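Local coordinates for ketol-acid reductoisomerase (NAD(+)) (uncultured archaeon GZfos26G2, PDB 4XDY), which converts (S)-2-acetolactate to (R)-2,3-dihydroxy-isovalerate by a magnesium-dependent methyl migration and an NADH-linked reduction in branched-chain amino acid biosynthesis, at residues A20-G25 with K73-G78. Sequence-based numbering, arbitrary orientation.
With NAI (1,4-dihydronicotinamide adenine dinucleotide), chain E.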
loop_
_atom_site.group_PDB
_atom_site.type_symbol
_atom_site.label_atom_id
_atom_site.label_comp_id
_atom_site.label_asym_id
_atom_site.label_seq_id
_atom_site.Cartn_x
_atom_site.Cartn_y
_atom_site.Cartn_z
ATOM N N ALA A 20 17.156 -19.719 -20.624
ATOM C CA ALA A 20 16.986 -20.765 -19.616
ATOM C C ALA A 20 16.722 -20.099 -18.270
ATOM O O ALA A 20 17.613 -19.469 -17.722
ATOM C CB ALA A 20 18.211 -21.627 -19.535
ATOM N N VAL A 21 15.498 -20.212 -17.808
ATOM C CA VAL A 21 15.098 -19.632 -16.493
ATOM C C VAL A 21 15.277 -20.706 -15.444
ATOM O O VAL A 21 14.559 -21.712 -15.487
ATOM C CB VAL A 21 13.679 -19.099 -16.521
ATOM C CG1 VAL A 21 13.210 -18.704 -15.108
ATOM C CG2 VAL A 21 13.562 -17.899 -17.481
ATOM N N MET A 22 16.254 -20.505 -14.553
ATOM C CA MET A 22 16.539 -21.419 -13.467
ATOM C C MET A 22 15.710 -21.044 -12.223
ATOM O O MET A 22 15.939 -20.013 -11.626
ATOM C CB MET A 22 17.997 -21.432 -13.127
ATOM C CG MET A 22 18.969 -21.501 -14.329
ATOM S SD MET A 22 18.579 -22.976 -15.300
ATOM C CE MET A 22 20.150 -23.155 -16.136
ATOM N N GLY A 23 14.852 -21.946 -11.787
ATOM C CA GLY A 23 13.897 -21.672 -10.698
ATOM C C GLY A 23 12.603 -21.124 -11.124
ATOM O O GLY A 23 12.543 -20.000 -11.599
ATOM N N TYR A 24 11.502 -21.845 -10.921
ATOM C CA TYR A 24 10.216 -21.378 -11.272
ATOM C C TYR A 24 9.418 -20.987 -10.050
ATOM O O TYR A 24 8.344 -21.538 -9.860
ATOM C CB TYR A 24 9.446 -22.489 -12.072
ATOM C CG TYR A 24 8.241 -22.121 -12.863
ATOM C CD1 TYR A 24 8.340 -21.503 -14.097
ATOM C CD2 TYR A 24 6.968 -22.485 -12.444
ATOM C CE1 TYR A 24 7.243 -21.181 -14.854
ATOM C CE2 TYR A 24 5.837 -22.173 -13.201
ATOM C CZ TYR A 24 5.979 -21.551 -14.448
ATOM O OH TYR A 24 4.909 -21.190 -15.225
ATOM N N GLY A 25 9.874 -19.983 -9.284
ATOM C CA GLY A 25 9.206 -19.486 -8.095
ATOM C C GLY A 25 8.644 -18.103 -8.374
ATOM O O GLY A 25 8.134 -17.850 -9.460
ATOM N N LYS A 73 20.972 -29.491 -17.901
ATOM C CA LYS A 73 20.518 -29.533 -19.319
ATOM C C LYS A 73 19.919 -28.207 -19.758
ATOM O O LYS A 73 20.001 -27.822 -20.902
ATOM C CB LYS A 73 19.417 -30.601 -19.563
ATOM C CG LYS A 73 19.710 -32.048 -19.171
ATOM C CD LYS A 73 21.141 -32.418 -19.461
ATOM C CE LYS A 73 21.333 -33.934 -19.363
ATOM N NZ LYS A 73 22.612 -34.245 -20.048
ATOM N N ALA A 74 19.257 -27.512 -18.854
ATOM C CA ALA A 74 18.729 -26.206 -19.178
ATOM C C ALA A 74 19.843 -25.212 -19.456
ATOM O O ALA A 74 19.724 -24.395 -20.373
ATOM C CB ALA A 74 17.826 -25.709 -18.047
ATOM N N ALA A 75 20.921 -25.287 -18.708
ATOM C CA ALA A 75 22.023 -24.373 -18.856
ATOM C C ALA A 75 22.724 -24.607 -20.209
ATOM O O ALA A 75 23.223 -23.696 -20.824
ATOM C CB ALA A 75 23.031 -24.565 -17.797
ATOM N N GLU A 76 22.792 -25.867 -20.591
ATOM C CA GLU A 76 23.338 -26.267 -21.899
ATOM C C GLU A 76 22.551 -25.628 -23.025
ATOM O O GLU A 76 23.125 -25.066 -23.938
ATOM C CB GLU A 76 23.326 -27.820 -22.010
ATOM C CG GLU A 76 24.208 -28.352 -23.122
ATOM C CD GLU A 76 24.591 -29.820 -22.950
ATOM O OE1 GLU A 76 24.199 -30.501 -21.953
ATOM O OE2 GLU A 76 25.324 -30.277 -23.837
ATOM N N LYS A 77 21.246 -25.605 -22.920
ATOM C CA LYS A 77 20.425 -25.159 -23.947
ATOM C C LYS A 77 20.278 -23.616 -24.000
ATOM O O LYS A 77 19.934 -23.023 -25.015
ATOM C CB LYS A 77 19.089 -25.835 -23.713
ATOM C CG LYS A 77 18.082 -25.487 -24.749
ATOM C CD LYS A 77 17.031 -26.561 -24.983
ATOM C CE LYS A 77 16.066 -25.975 -26.032
ATOM N NZ LYS A 77 15.154 -26.988 -26.585
ATOM N N GLY A 78 20.448 -22.944 -22.867
ATOM C CA GLY A 78 20.173 -21.520 -22.878
ATOM C C GLY A 78 21.342 -20.715 -23.446
ATOM O O GLY A 78 22.481 -20.927 -23.084
HETATM P PA NAI E . 12.138 -18.645 -4.909
HETATM O O1A NAI E . 12.464 -18.650 -3.408
HETATM O O2A NAI E . 10.757 -18.442 -5.358
HETATM O O5B NAI E . 12.884 -19.944 -5.505
HETATM C C5B NAI E . 12.687 -20.316 -6.899
HETATM C C4B NAI E . 12.552 -21.868 -6.979
HETATM O O4B NAI E . 13.831 -22.373 -6.613
HETATM C C3B NAI E . 11.556 -22.571 -6.019
HETATM O O3B NAI E . 10.242 -22.385 -6.546
HETATM C C2B NAI E . 12.084 -23.990 -5.999
HETATM O O2B NAI E . 11.476 -24.711 -7.073
HETATM C C1B NAI E . 13.593 -23.762 -6.267
HETATM N N9A NAI E . 14.386 -24.069 -5.089
HETATM C C8A NAI E . 14.072 -23.611 -3.804
HETATM N N7A NAI E . 14.980 -24.066 -2.951
HETATM C C5A NAI E . 15.845 -24.832 -3.666
HETATM C C6A NAI E . 17.011 -25.636 -3.348
HETATM N N6A NAI E . 17.469 -25.747 -2.094
HETATM N N1A NAI E . 17.695 -26.259 -4.343
HETATM C C2A NAI E . 17.256 -26.197 -5.618
HETATM N N3A NAI E . 16.207 -25.496 -6.012
HETATM C C4A NAI E . 15.456 -24.809 -5.076
HETATM O O3 NAI E . 13.115 -17.443 -5.586
HETATM P PN NAI E . 12.598 -15.875 -5.793
HETATM O O1N NAI E . 12.083 -15.318 -4.481
HETATM O O2N NAI E . 11.712 -15.895 -6.966
HETATM O O5D NAI E . 14.040 -15.249 -5.973
HETATM C C5D NAI E . 14.729 -15.424 -7.257
HETATM C C4D NAI E . 15.782 -14.282 -7.493
HETATM O O4D NAI E . 14.961 -13.125 -7.748
HETATM C C3D NAI E . 16.639 -13.906 -6.300
HETATM O O3D NAI E . 17.933 -13.481 -6.743
HETATM C C2D NAI E . 15.913 -12.724 -5.616
HETATM O O2D NAI E . 16.712 -11.866 -4.805
HETATM C C1D NAI E . 15.351 -12.027 -6.837
HETATM N N1N NAI E . 14.171 -11.166 -6.689
HETATM C C2N NAI E . 13.055 -11.693 -6.142
HETATM C C3N NAI E . 11.933 -10.954 -6.008
HETATM C C7N NAI E . 10.740 -11.575 -5.521
HETATM O O7N NAI E . 10.654 -12.629 -4.818
HETATM N N7N NAI E . 9.651 -11.096 -6.068
HETATM C C4N NAI E . 11.952 -9.586 -6.484
HETATM C C5N NAI E . 13.088 -9.171 -7.249
HETATM C C6N NAI E . 14.178 -9.981 -7.292
#
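M22 reaches from the strand to the helix, its thioether methyl ending over the peptide between A74 and A75. Starting at CB, the chain leaves the strand with CG anti to the carbonyl carbon and beside the backbone N (chi1 -45°), then bends at chi2 (-57°). That bend delivers SD to the methyl of A74, 3.9 Å from its CB, and CE carries on to the peptide linking the two alanines. There CE lies 3.4 Å from A75 N and 3.6 Å from A75 CB, while A74 CB lies 3.9 Å from CE. Two residues earlier on the strand, A20 turns its methyl toward the end of the helix. Its CB sits 3.3 Å from A74 O, the same carbonyl that accepts the last turn's bond from G78 N, and 3.9 Å from G78 CA. G78, having no side chain, leaves the helix close to A20, with the CA atoms of A20 and G78 4.6 Å apart. The contact is buried and made by van der Waals touches, two of the closest being methyls against backbone N and O. Within the N-terminal Rossmann domain, helix 71-77 runs obliquely antiparallel to strand 18-22, their segment axes 8.0 Å apart, and leads into strand 80-83, which pairs with strand 18-22 on the edge opposite strand 41-50. Past M22, the strand passes into the glycine-rich turn at G23 and G25, which meets the dinucleotide before helix 26-37.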